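Long-range contacts in creatinine amidohydrolase (Nostoc punctiforme PCC 73102, PDB 3NO4), which probably hydrolyses carbon-nitrogen bonds, other than peptide bonds, in linear amides at a metal site, occupied here by a nickel ion: residues Thr47-Pro52 against Gly184-Pro189; Pro207-Val212 against Asp230-Ser235; Gln106-Tyr111 against Ala138-Thr143; Tyr111-Ala116 against Tyr144-Asp149. One frame throughout, in Å; residues are numbered along the deposited sequence.

Contact 1 (Thr47-Pro52 against Gly184-Pro189). With NI (nickel (II) ion), chain D.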
loop_
_atom_site.group_PDB
_atom_site.type_symbol
_atom_site.label_atom_id
_atom_site.label_comp_id
_atom_site.label_asym_id
_atom_site.label_seq_id
_atom_site.Cartn_x
_atom_site.Cartn_y
_atom_site.Cartn_z
ATOM N N THR A 47 21.056 5.070 -9.466
ATOM C CA THR A 47 22.007 4.003 -9.770
ATOM C C THR A 47 21.518 3.417 -11.093
ATOM O O THR A 47 20.602 2.623 -11.104
ATOM C CB THR A 47 22.019 2.963 -8.639
ATOM O OG1 THR A 47 22.353 3.628 -7.419
ATOM C CG2 THR A 47 23.024 1.806 -8.908
ATOM N N GLU A 48 22.090 3.887 -12.212
ATOM C CA GLU A 48 21.576 3.525 -13.541
ATOM C C GLU A 48 22.658 3.627 -14.586
ATOM O O GLU A 48 23.545 4.495 -14.496
ATOM C CB GLU A 48 20.420 4.471 -13.949
ATOM C CG GLU A 48 20.824 5.962 -13.945
ATOM C CD GLU A 48 19.715 6.904 -14.217
ATOM O OE1 GLU A 48 18.659 6.796 -13.547
ATOM O OE2 GLU A 48 19.912 7.782 -15.075
ATOM N N GLN A 49 22.499 2.824 -15.632
ATOM C CA GLN A 49 23.381 2.857 -16.786
ATOM C C GLN A 49 23.620 4.300 -17.299
ATOM O O GLN A 49 22.699 5.120 -17.329
ATOM C CB GLN A 49 22.827 1.929 -17.894
ATOM C CG GLN A 49 21.582 2.458 -18.604
ATOM C CD GLN A 49 21.878 3.458 -19.708
ATOM O OE1 GLN A 49 23.046 3.626 -20.138
ATOM N NE2 GLN A 49 20.852 4.193 -20.112
ATOM N N HIS A 50 24.855 4.605 -17.644
ATOM C CA HIS A 50 25.218 5.864 -18.333
ATOM C C HIS A 50 26.110 5.589 -19.562
ATOM O O HIS A 50 27.103 6.236 -19.793
ATOM C CB HIS A 50 25.873 6.810 -17.332
ATOM C CG HIS A 50 24.902 7.629 -16.566
ATOM N ND1 HIS A 50 24.184 7.142 -15.496
ATOM C CD2 HIS A 50 24.548 8.930 -16.700
ATOM C CE1 HIS A 50 23.412 8.101 -15.021
ATOM N NE2 HIS A 50 23.606 9.192 -15.736
ATOM N N GLY A 51 25.681 4.648 -20.396
ATOM C CA GLY A 51 26.368 4.361 -21.613
ATOM C C GLY A 51 27.633 3.541 -21.384
ATOM O O GLY A 51 27.890 3.112 -20.259
ATOM N N PRO A 52 28.393 3.280 -22.456
ATOM C CA PRO A 52 29.690 2.553 -22.372
ATOM C C PRO A 52 30.755 3.152 -21.451
ATOM O O PRO A 52 31.570 2.402 -20.926
ATOM C CB PRO A 52 30.196 2.590 -23.829
ATOM C CG PRO A 52 28.898 2.647 -24.663
ATOM C CD PRO A 52 28.030 3.572 -23.872
ATOM N N GLY A 184 23.262 16.129 -25.701
ATOM C CA GLY A 184 22.190 15.130 -25.549
ATOM C C GLY A 184 21.417 15.203 -24.244
ATOM O O GLY A 184 21.434 16.247 -23.570
ATOM N N SER A 185 20.729 14.101 -23.902
ATOM C CA SER A 185 19.779 14.031 -22.800
ATOM C C SER A 185 20.159 13.045 -21.696
ATOM O O SER A 185 19.624 13.155 -20.626
ATOM C CB SER A 185 18.384 13.553 -23.280
ATOM O OG SER A 185 17.898 14.316 -24.317
ATOM N N HIS A 186 20.969 12.030 -22.010
ATOM C CA HIS A 186 21.399 11.027 -21.050
ATOM C C HIS A 186 22.814 10.530 -21.393
ATOM O O HIS A 186 23.152 10.357 -22.560
ATOM C CB HIS A 186 20.376 9.863 -20.977
ATOM C CG HIS A 186 20.764 8.822 -19.979
ATOM N ND1 HIS A 186 20.558 8.976 -18.630
ATOM C CD2 HIS A 186 21.452 7.668 -20.125
ATOM C CE1 HIS A 186 21.055 7.925 -17.995
ATOM N NE2 HIS A 186 21.591 7.108 -18.879
ATOM N N ALA A 187 23.623 10.327 -20.353
ATOM C CA ALA A 187 25.052 10.050 -20.461
ATOM C C ALA A 187 25.680 11.243 -21.183
ATOM O O ALA A 187 26.330 11.078 -22.197
ATOM C CB ALA A 187 25.320 8.703 -21.182
ATOM N N THR A 188 25.404 12.438 -20.665
ATOM C CA THR A 188 25.783 13.679 -21.313
ATOM C C THR A 188 27.272 13.956 -21.039
ATOM O O THR A 188 27.773 13.580 -19.983
ATOM C CB THR A 188 24.970 14.909 -20.826
ATOM O OG1 THR A 188 25.294 15.207 -19.461
ATOM C CG2 THR A 188 23.471 14.722 -21.006
ATOM N N PRO A 189 27.980 14.594 -21.980
ATOM C CA PRO A 189 29.363 14.992 -21.658
ATOM C C PRO A 189 29.488 15.883 -20.422
ATOM O O PRO A 189 30.469 15.730 -19.691
ATOM C CB PRO A 189 29.864 15.670 -22.942
ATOM C CG PRO A 189 28.682 15.844 -23.814
ATOM C CD PRO A 189 27.673 14.844 -23.393
HETATM NI NI NI D . 22.603 11.113 -15.488
HETATM O O HOH W 1 21.298 11.471 -17.047
#
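H186 reaches across from the loop 184-189 to lay its imidazole against H50, a ligand of the nickel ion, and to bond the backbone of Q49. Its NE2 donates to Q49 O at 2.8 Å; the oxygen lies in the plane of the H186 ring, but the bond is bent (145° at the hydrogen) and the donor is tilted from the carbonyl plane. With CG anti to the backbone N (chi1 -179°), the H186 side chain extends towards 47-52 and brings CE1 over the centre of the H50 ring, 3.6 Å from H50 NE2. The two rings meet obliquely, their planes 34° apart. At the edge of the H186 ring sits E48, its OE2 3.1 Å from H186 CE1, while OE1 of that carboxylate bonds to S46. The Q49 chain doubles back at chi2 and its OE1 takes the N-H of G51 at 2.8 Å; its NE2 is held by G231 and H90. A187 packs its methyl on the backbone of H50, CB lying 3.3 Å from H50 O.

H50 is gripped at both ring nitrogens: ND1 donates to E48 O (2.9 Å) and NE2 binds the metal (2.2 Å), whose other protein ligands are D59 and E191. H186 ND1 and the nickel-bound water share a weak hydrogen bond. A leucine in place of H186 would probably leave Q49 O without this donor and the metal-bound water without its weak partner. H186 thus acts as a second-shell residue, covering a first-shell histidine and touching the metal's water, consistent with a metal-dependent hydrolase.

Contact 2 (Pro207-Val212 against Asp230-Ser235)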
loop_
_atom_site.group_PDB
_atom_site.type_symbol
_atom_site.label_atom_id
_atom_site.label_comp_id
_atom_site.label_asym_id
_atom_site.label_seq_id
_atom_site.Cartn_x
_atom_site.Cartn_y
_atom_site.Cartn_z
ATOM N N PRO A 207 34.692 2.093 -26.385
ATOM C CA PRO A 207 34.296 2.674 -27.656
ATOM C C PRO A 207 32.872 3.183 -27.591
ATOM O O PRO A 207 32.027 2.623 -26.839
ATOM C CB PRO A 207 34.453 1.527 -28.658
ATOM C CG PRO A 207 34.554 0.298 -27.867
ATOM C CD PRO A 207 35.031 0.666 -26.499
ATOM N N LEU A 208 32.638 4.266 -28.322
ATOM C CA LEU A 208 31.309 4.828 -28.480
ATOM C C LEU A 208 31.039 4.691 -29.959
ATOM O O LEU A 208 31.845 5.165 -30.771
ATOM C CB LEU A 208 31.303 6.301 -28.047
ATOM C CG LEU A 208 31.652 6.531 -26.567
ATOM C CD1 LEU A 208 31.917 8.014 -26.206
ATOM C CD2 LEU A 208 30.547 5.943 -25.698
ATOM N N SER A 209 29.941 4.020 -30.323
ATOM C CA SER A 209 29.491 3.977 -31.728
ATOM C C SER A 209 29.437 5.397 -32.251
ATOM O O SER A 209 29.031 6.301 -31.522
ATOM C CB SER A 209 28.118 3.314 -31.892
ATOM O OG SER A 209 27.090 4.074 -31.256
ATOM N N PRO A 210 29.908 5.615 -33.496
ATOM C CA PRO A 210 30.014 7.006 -33.999
ATOM C C PRO A 210 28.653 7.707 -34.213
ATOM O O PRO A 210 28.577 8.931 -34.061
ATOM C CB PRO A 210 30.793 6.846 -35.311
ATOM C CG PRO A 210 30.496 5.423 -35.769
ATOM C CD PRO A 210 30.241 4.605 -34.529
ATOM N N GLU A 211 27.607 6.931 -34.541
ATOM C CA GLU A 211 26.217 7.422 -34.604
ATOM C C GLU A 211 25.571 7.153 -33.269
ATOM O O GLU A 211 25.769 6.076 -32.715
ATOM C CB GLU A 211 25.395 6.659 -35.661
ATOM C CG GLU A 211 26.025 6.575 -37.046
ATOM C CD GLU A 211 26.369 7.941 -37.638
ATOM O OE1 GLU A 211 25.664 8.937 -37.334
ATOM O OE2 GLU A 211 27.344 8.005 -38.414
ATOM N N VAL A 212 24.787 8.106 -32.778
ATOM C CA VAL A 212 24.059 7.956 -31.521
ATOM C C VAL A 212 22.573 8.297 -31.724
ATOM O O VAL A 212 22.242 9.317 -32.327
ATOM C CB VAL A 212 24.737 8.782 -30.363
ATOM C CG1 VAL A 212 24.673 10.300 -30.638
ATOM C CG2 VAL A 212 24.144 8.406 -29.029
ATOM N N ASP A 230 23.076 1.451 -26.737
ATOM C CA ASP A 230 24.225 1.517 -25.815
ATOM C C ASP A 230 23.892 2.274 -24.524
ATOM O O ASP A 230 24.740 2.386 -23.647
ATOM C CB ASP A 230 25.496 2.014 -26.519
ATOM C CG ASP A 230 25.541 3.519 -26.725
ATOM O OD1 ASP A 230 24.577 4.267 -26.440
ATOM O OD2 ASP A 230 26.595 3.960 -27.197
ATOM N N GLY A 231 22.694 2.838 -24.464
ATOM C CA GLY A 231 22.168 3.519 -23.285
ATOM C C GLY A 231 22.243 5.025 -23.314
ATOM O O GLY A 231 21.634 5.667 -22.483
ATOM N N ARG A 232 22.998 5.582 -24.257
ATOM C CA ARG A 232 23.083 7.029 -24.452
ATOM C C ARG A 232 21.842 7.555 -25.159
ATOM O O ARG A 232 21.313 6.899 -26.040
ATOM C CB ARG A 232 24.272 7.396 -25.345
ATOM C CG ARG A 232 25.659 7.102 -24.783
ATOM C CD ARG A 232 26.712 7.628 -25.773
ATOM N NE ARG A 232 26.880 6.727 -26.930
ATOM C CZ ARG A 232 27.432 7.044 -28.102
ATOM N NH1 ARG A 232 27.850 8.277 -28.373
ATOM N NH2 ARG A 232 27.583 6.097 -29.030
HETATM N N MSE A 233 21.423 8.766 -24.801
HETATM C CA MSE A 233 20.446 9.536 -25.577
HETATM C C MSE A 233 21.120 10.808 -26.115
HETATM O O MSE A 233 21.320 11.766 -25.388
HETATM C CB MSE A 233 19.251 9.905 -24.710
HETATM C CG MSE A 233 18.460 8.706 -24.129
HETATM SE SE MSE A 233 17.161 9.365 -22.825
HETATM C CE MSE A 233 15.922 10.111 -24.151
ATOM N N GLY A 234 21.492 10.771 -27.387
ATOM C CA GLY A 234 21.890 11.948 -28.146
ATOM C C GLY A 234 23.271 12.511 -27.864
ATOM O O GLY A 234 23.641 13.568 -28.432
ATOM N N SER A 235 24.054 11.793 -27.058
ATOM C CA SER A 235 25.162 12.377 -26.345
ATOM C C SER A 235 26.485 11.836 -26.853
ATOM O O SER A 235 26.551 10.671 -27.306
ATOM C CB SER A 235 25.015 12.128 -24.843
ATOM O OG SER A 235 25.092 10.769 -24.516
HETATM O O HOH W 2 28.580 2.264 -28.129
HETATM O O HOH W 3 29.492 9.217 -30.718
#
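R232 and the residues L208, S209 and V212 join two irregular loops, one before and one after helix 221-227, beside the loops of the metal site. The R232 guanidinium enters the bend of 207-212 as a flat plate with a side chain on each face: L208 CB lies over one, offset towards the rim, and V212 CG2 over the centre of the other, 3.7 Å from R232 CZ. V212 CG2 is placed there by being anti to its own backbone N, which turns CG1 instead towards the backbone of G234.

At the edge of the plate, R232 NH2 donates to S209 O at 2.9 Å; the bond is nearly straight (164°), and meets the oxygen in the carbonyl plane on a lone pair. S209 OG lies close to the same nitrogen but donates to E211 O at 2.8 Å. The platform for the arginine is an Asx turn, in which D230 OD1 accepts from R232 N at 3.0 Å. The D230 carboxylate also takes the guanidinium side-on, its OD2 receiving both R232 NE (2.8 Å, on the syn lone pair) and R232 NH2 (3.0 Å). R232 NH1 turns the other way, to S235 O at 2.9 Å. An alanine at R232 would probably leave the D230 carboxylate without its ionic mate and S209 O and S235 O without these donors, with a gap between L208 and V212. Two waters extend the network: one links S209 N to D230 OD2, the other S209 O to R232 NH1. The backbone O of D230 accepts from W27 of a second subunit.

Contact 3 (Gln106-Tyr111 against Ala138-Thr143)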
loop_
_atom_site.group_PDB
_atom_site.type_symbol
_atom_site.label_atom_id
_atom_site.label_comp_id
_atom_site.label_asym_id
_atom_site.label_seq_id
_atom_site.Cartn_x
_atom_site.Cartn_y
_atom_site.Cartn_z
ATOM N N GLN A 106 6.972 6.932 -0.436
ATOM C CA GLN A 106 6.994 6.508 0.988
ATOM C C GLN A 106 8.332 6.754 1.695
ATOM O O GLN A 106 8.342 7.153 2.857
ATOM C CB GLN A 106 6.496 5.088 1.139
ATOM C CG GLN A 106 4.995 4.924 0.673
ATOM C CD GLN A 106 3.920 5.917 1.340
ATOM O OE1 GLN A 106 3.884 6.068 2.604
ATOM N NE2 GLN A 106 3.007 6.538 0.485
ATOM N N VAL A 107 9.429 6.576 0.977
ATOM C CA VAL A 107 10.735 6.903 1.466
ATOM C C VAL A 107 10.820 8.393 1.801
ATOM O O VAL A 107 11.188 8.727 2.928
ATOM C CB VAL A 107 11.875 6.456 0.491
ATOM C CG1 VAL A 107 13.241 7.086 0.857
ATOM C CG2 VAL A 107 11.937 4.912 0.441
ATOM N N VAL A 108 10.444 9.270 0.847
ATOM C CA VAL A 108 10.480 10.721 1.073
ATOM C C VAL A 108 9.548 11.126 2.244
ATOM O O VAL A 108 9.914 11.924 3.119
ATOM C CB VAL A 108 10.131 11.531 -0.200
ATOM C CG1 VAL A 108 9.938 13.024 0.132
ATOM C CG2 VAL A 108 11.242 11.328 -1.263
ATOM N N ARG A 109 8.380 10.509 2.282
ATOM C CA ARG A 109 7.415 10.750 3.364
ATOM C C ARG A 109 8.022 10.420 4.722
ATOM O O ARG A 109 7.934 11.238 5.630
ATOM C CB ARG A 109 6.151 9.925 3.152
ATOM C CG ARG A 109 4.960 10.450 3.954
ATOM C CD ARG A 109 3.837 9.476 3.918
ATOM N NE ARG A 109 3.917 8.571 5.046
ATOM C CZ ARG A 109 2.930 7.758 5.465
ATOM N NH1 ARG A 109 1.747 7.698 4.821
ATOM N NH2 ARG A 109 3.115 7.014 6.577
ATOM N N ASP A 110 8.675 9.257 4.823
ATOM C CA ASP A 110 9.352 8.840 6.057
ATOM C C ASP A 110 10.490 9.778 6.457
ATOM O O ASP A 110 10.596 10.133 7.636
ATOM C CB ASP A 110 9.872 7.400 5.929
ATOM C CG ASP A 110 8.748 6.339 5.953
ATOM O OD1 ASP A 110 7.569 6.696 6.235
ATOM O OD2 ASP A 110 9.044 5.139 5.689
ATOM N N TYR A 111 11.349 10.163 5.505
ATOM C CA TYR A 111 12.482 11.057 5.798
ATOM C C TYR A 111 11.972 12.391 6.345
ATOM O O TYR A 111 12.419 12.832 7.413
ATOM C CB TYR A 111 13.290 11.391 4.527
ATOM C CG TYR A 111 14.357 10.425 4.083
ATOM C CD1 TYR A 111 14.126 9.040 4.034
ATOM C CD2 TYR A 111 15.579 10.897 3.642
ATOM C CE1 TYR A 111 15.119 8.147 3.581
ATOM C CE2 TYR A 111 16.586 10.024 3.188
ATOM C CZ TYR A 111 16.342 8.664 3.119
ATOM O OH TYR A 111 17.352 7.814 2.668
ATOM N N ALA A 138 5.516 14.687 -6.590
ATOM C CA ALA A 138 4.405 13.906 -6.065
ATOM C C ALA A 138 4.572 13.587 -4.588
ATOM O O ALA A 138 3.643 13.741 -3.809
ATOM C CB ALA A 138 4.237 12.636 -6.870
ATOM N N ALA A 139 5.760 13.140 -4.225
ATOM C CA ALA A 139 6.122 12.844 -2.843
ATOM C C ALA A 139 5.961 14.036 -1.917
ATOM O O ALA A 139 5.535 13.868 -0.786
ATOM C CB ALA A 139 7.587 12.289 -2.751
ATOM N N PHE A 140 6.335 15.222 -2.382
ATOM C CA PHE A 140 6.138 16.442 -1.585
ATOM C C PHE A 140 4.699 16.684 -1.243
ATOM O O PHE A 140 4.381 16.912 -0.066
ATOM C CB PHE A 140 6.697 17.690 -2.280
ATOM C CG PHE A 140 8.176 17.641 -2.578
ATOM C CD1 PHE A 140 9.050 16.720 -1.980
ATOM C CD2 PHE A 140 8.701 18.564 -3.476
ATOM C CE1 PHE A 140 10.395 16.712 -2.294
ATOM C CE2 PHE A 140 10.034 18.550 -3.777
ATOM C CZ PHE A 140 10.879 17.620 -3.201
ATOM N N SER A 141 3.836 16.643 -2.276
ATOM C CA SER A 141 2.405 16.780 -2.097
ATOM C C SER A 141 1.838 15.731 -1.116
ATOM O O SER A 141 1.113 16.068 -0.192
ATOM C CB SER A 141 1.675 16.696 -3.443
ATOM O OG SER A 141 2.002 17.811 -4.226
ATOM N N GLU A 142 2.137 14.480 -1.347
ATOM C CA GLU A 142 1.749 13.396 -0.408
ATOM C C GLU A 142 2.225 13.686 1.060
ATOM O O GLU A 142 1.460 13.518 2.031
ATOM C CB GLU A 142 2.355 12.082 -0.867
ATOM C CG GLU A 142 1.827 10.826 -0.104
ATOM C CD GLU A 142 0.966 9.874 -0.940
ATOM O OE1 GLU A 142 0.686 10.134 -2.132
ATOM O OE2 GLU A 142 0.544 8.844 -0.365
ATOM N N THR A 143 3.477 14.138 1.165
ATOM C CA THR A 143 4.090 14.470 2.452
ATOM C C THR A 143 3.364 15.632 3.157
ATOM O O THR A 143 3.031 15.500 4.327
ATOM C CB THR A 143 5.582 14.697 2.293
ATOM O OG1 THR A 143 6.145 13.466 1.853
ATOM C CG2 THR A 143 6.260 15.182 3.640
HETATM O O HOH W 4 0.136 9.390 2.397
#
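Q106 begins the meeting of two helices, 101-118 and 132-150, which precede and follow strand 122-127 of the parallel sheet; helix 132-150 forms the beta-alpha-beta crossover from that strand to its neighbour 159-164. The two short helical segments approach to 8.8 Å between axes and cross at -49°. Although the CA-CB bond of Q106 turns from the partner helix, the chain bends at chi2 and brings NE2 to 3.5 Å from E142 OE2, the amide and carboxylate planes being steeply turned against each other (80°). Both groups have hydrogen-bond partners in other chains: Q106 OE1 bonds to R100 of the second subunit, and E142 OE2 to S102 of the third.

V108 follows as the apolar centre of the contact. Its CB rests 3.7 Å from A139 CB, with both methyls also close to that alanine, and CG1 comes to the edge of the F140 ring, 4.3 Å from CD1. The small alanine lets the valine come this near.

R109 crosses T143 at a slant, its CA 3.4 Å from T143 OG1, with CB and CG also leaning on the hydroxyl. Beyond CG the arginine bends at chi3, so that the guanidinium passes beneath the Q106 amide, whose OE1 lies over one of its faces. A water is held weakly by R109 NH1 and donates to E142 OE2 at 2.8 Å, linking two opposite charges that do not touch. The T143 hydroxyl itself donates to A139 O at 2.7 Å, and that oxygen also takes T143 N from the opposite face of its plane.

Contact 4 (Tyr111-Ala116 against Tyr144-Asp149)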
loop_
_atom_site.group_PDB
_atom_site.type_symbol
_atom_site.label_atom_id
_atom_site.label_comp_id
_atom_site.label_asym_id
_atom_site.label_seq_id
_atom_site.Cartn_x
_atom_site.Cartn_y
_atom_site.Cartn_z
ATOM N N TYR A 111 11.349 10.163 5.505
ATOM C CA TYR A 111 12.482 11.057 5.798
ATOM C C TYR A 111 11.972 12.391 6.345
ATOM O O TYR A 111 12.419 12.832 7.413
ATOM C CB TYR A 111 13.290 11.391 4.527
ATOM C CG TYR A 111 14.357 10.425 4.083
ATOM C CD1 TYR A 111 14.126 9.040 4.034
ATOM C CD2 TYR A 111 15.579 10.897 3.642
ATOM C CE1 TYR A 111 15.119 8.147 3.581
ATOM C CE2 TYR A 111 16.586 10.024 3.188
ATOM C CZ TYR A 111 16.342 8.664 3.119
ATOM O OH TYR A 111 17.352 7.814 2.668
ATOM N N VAL A 112 11.026 13.005 5.600
ATOM C CA VAL A 112 10.536 14.333 5.908
ATOM C C VAL A 112 9.746 14.337 7.204
ATOM O O VAL A 112 9.903 15.256 8.011
ATOM C CB VAL A 112 9.742 15.001 4.732
ATOM C CG1 VAL A 112 9.193 16.352 5.167
ATOM C CG2 VAL A 112 10.644 15.135 3.484
ATOM N N THR A 113 8.939 13.297 7.446
ATOM C CA THR A 113 8.176 13.218 8.711
ATOM C C THR A 113 9.084 13.172 9.942
ATOM O O THR A 113 8.826 13.901 10.912
ATOM C CB THR A 113 7.135 12.077 8.719
ATOM O OG1 THR A 113 6.327 12.210 7.547
ATOM C CG2 THR A 113 6.222 12.172 9.975
ATOM N N CYS A 114 10.132 12.327 9.896
ATOM C CA CYS A 114 11.066 12.198 11.016
ATOM C C CYS A 114 11.708 13.557 11.309
ATOM O O CYS A 114 11.685 14.015 12.445
ATOM C CB CYS A 114 12.160 11.168 10.713
ATOM S SG CYS A 114 11.622 9.467 10.633
ATOM N N LEU A 115 12.240 14.195 10.274
ATOM C CA LEU A 115 12.967 15.466 10.411
ATOM C C LEU A 115 12.073 16.652 10.723
ATOM O O LEU A 115 12.471 17.528 11.520
ATOM C CB LEU A 115 13.869 15.750 9.190
ATOM C CG LEU A 115 15.027 14.759 9.061
ATOM C CD1 LEU A 115 15.531 14.627 7.626
ATOM C CD2 LEU A 115 16.154 15.091 10.067
ATOM N N ALA A 116 10.868 16.681 10.132
ATOM C CA ALA A 116 9.871 17.702 10.504
ATOM C C ALA A 116 9.518 17.651 11.991
ATOM O O ALA A 116 9.426 18.711 12.610
ATOM C CB ALA A 116 8.607 17.707 9.607
ATOM N N TYR A 144 3.055 16.726 2.441
ATOM C CA TYR A 144 2.347 17.838 3.080
ATOM C C TYR A 144 1.004 17.393 3.693
ATOM O O TYR A 144 0.712 17.717 4.836
ATOM C CB TYR A 144 2.106 19.034 2.117
ATOM C CG TYR A 144 3.339 19.590 1.424
ATOM C CD1 TYR A 144 4.562 19.737 2.108
ATOM C CD2 TYR A 144 3.275 20.002 0.081
ATOM C CE1 TYR A 144 5.710 20.234 1.460
ATOM C CE2 TYR A 144 4.410 20.517 -0.588
ATOM C CZ TYR A 144 5.620 20.646 0.118
ATOM O OH TYR A 144 6.740 21.121 -0.505
ATOM N N ALA A 145 0.243 16.613 2.950
ATOM C CA ALA A 145 -1.044 16.100 3.417
ATOM C C ALA A 145 -0.849 15.157 4.621
ATOM O O ALA A 145 -1.610 15.222 5.598
ATOM C CB ALA A 145 -1.803 15.389 2.237
ATOM N N HIS A 146 0.210 14.352 4.581
ATOM C CA HIS A 146 0.540 13.450 5.727
ATOM C C HIS A 146 0.876 14.223 6.996
ATOM O O HIS A 146 0.354 13.881 8.048
ATOM C CB HIS A 146 1.663 12.486 5.350
ATOM C CG HIS A 146 1.942 11.445 6.392
ATOM N ND1 HIS A 146 1.006 10.499 6.762
ATOM C CD2 HIS A 146 3.052 11.188 7.128
ATOM C CE1 HIS A 146 1.529 9.717 7.696
ATOM N NE2 HIS A 146 2.762 10.126 7.950
ATOM N N LEU A 147 1.715 15.277 6.875
ATOM C CA LEU A 147 2.095 16.136 8.019
ATOM C C LEU A 147 0.886 16.816 8.669
ATOM O O LEU A 147 0.783 16.833 9.919
ATOM C CB LEU A 147 3.157 17.171 7.645
ATOM C CG LEU A 147 4.523 16.638 7.187
ATOM C CD1 LEU A 147 5.506 17.792 6.824
ATOM C CD2 LEU A 147 5.130 15.725 8.246
ATOM N N GLU A 148 -0.035 17.283 7.823
ATOM C CA GLU A 148 -1.353 17.814 8.247
ATOM C C GLU A 148 -2.219 16.770 8.963
ATOM O O GLU A 148 -2.753 17.054 10.018
ATOM C CB GLU A 148 -2.077 18.446 7.020
ATOM C CG GLU A 148 -3.554 18.949 7.212
ATOM C CD GLU A 148 -4.317 19.184 5.851
ATOM O OE1 GLU A 148 -3.688 19.216 4.738
ATOM O OE2 GLU A 148 -5.576 19.271 5.912
ATOM N N ASP A 149 -2.335 15.570 8.406
ATOM C CA ASP A 149 -3.070 14.470 9.021
ATOM C C ASP A 149 -2.507 14.089 10.403
ATOM O O ASP A 149 -3.262 13.860 11.329
ATOM C CB ASP A 149 -3.013 13.194 8.128
ATOM C CG ASP A 149 -3.859 13.294 6.866
ATOM O OD1 ASP A 149 -4.666 14.249 6.727
ATOM O OD2 ASP A 149 -3.663 12.398 5.997
#
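L147 leans on T113 through a chain whose CG is anti to the carbonyl carbon (chi1 -63°) and which then runs on extended to CD1, with CD2 branching towards T113. T113, for its part, holds OG1 beside its backbone N (chi1 -52°), where the hydroxyl can bond to R109 O one turn back and still touch the other helix. The side chains of T113 and L147 slide past each other in opposite directions: L147 CD2 lies 3.8 Å from T113 OG1 and also rests against T113 CA and CG2. The other methyl, CD1, turns to the apolar side of the helix, 4.2 Å from A116 CB and 4.3 Å from V112 CG1. One leucine therefore fills the groove between three residues of 111-116.

H146, the residue before the leucine, meets the same T113 hydroxyl. Its ring meets the threonine side chain at about a right angle and is touched at its edge, in plane, by T113 OG1, 3.5 Å from H146 CD2. The contact is one of van der Waals packing, while the hydroxyl bonds to R109 O of its own helix. A 1,2-ethanediol, likely carried over from crystallisation, lies about 3 Å from the T113 side chain.

The segments of helices 101-118 and 132-150 cross at -44° here, with axes 10.4 Å apart at closest approach. Beneath them V112 packs on F123 of strand 122-127, and L147 on V158, just ahead of strand 159-164, so that the pair of helices lies against the sheet, while Y144 packs on Y219 of the third subunit.

Contacts 3 and 4 are successive levels of one interface between helices 101-118 and 132-150; they share Y111 and touch through T143 on V112 and R109 on H146. Both are buried and rely mostly on van der Waals packing between side chains. Contacts 1 and 2 instead join loops through polar bonds, and meet where S235 OG probably bonds to H186 O and A187 O. Contact 1 is wholly buried and supplies one ligand of the metal; contact 2, farther from the chain's centre and partly exposed, depends on an arginine, a carboxylate and waters. The centres of contacts 1 and 4 lie about 34 Å apart, on opposite sides of the chain's centre.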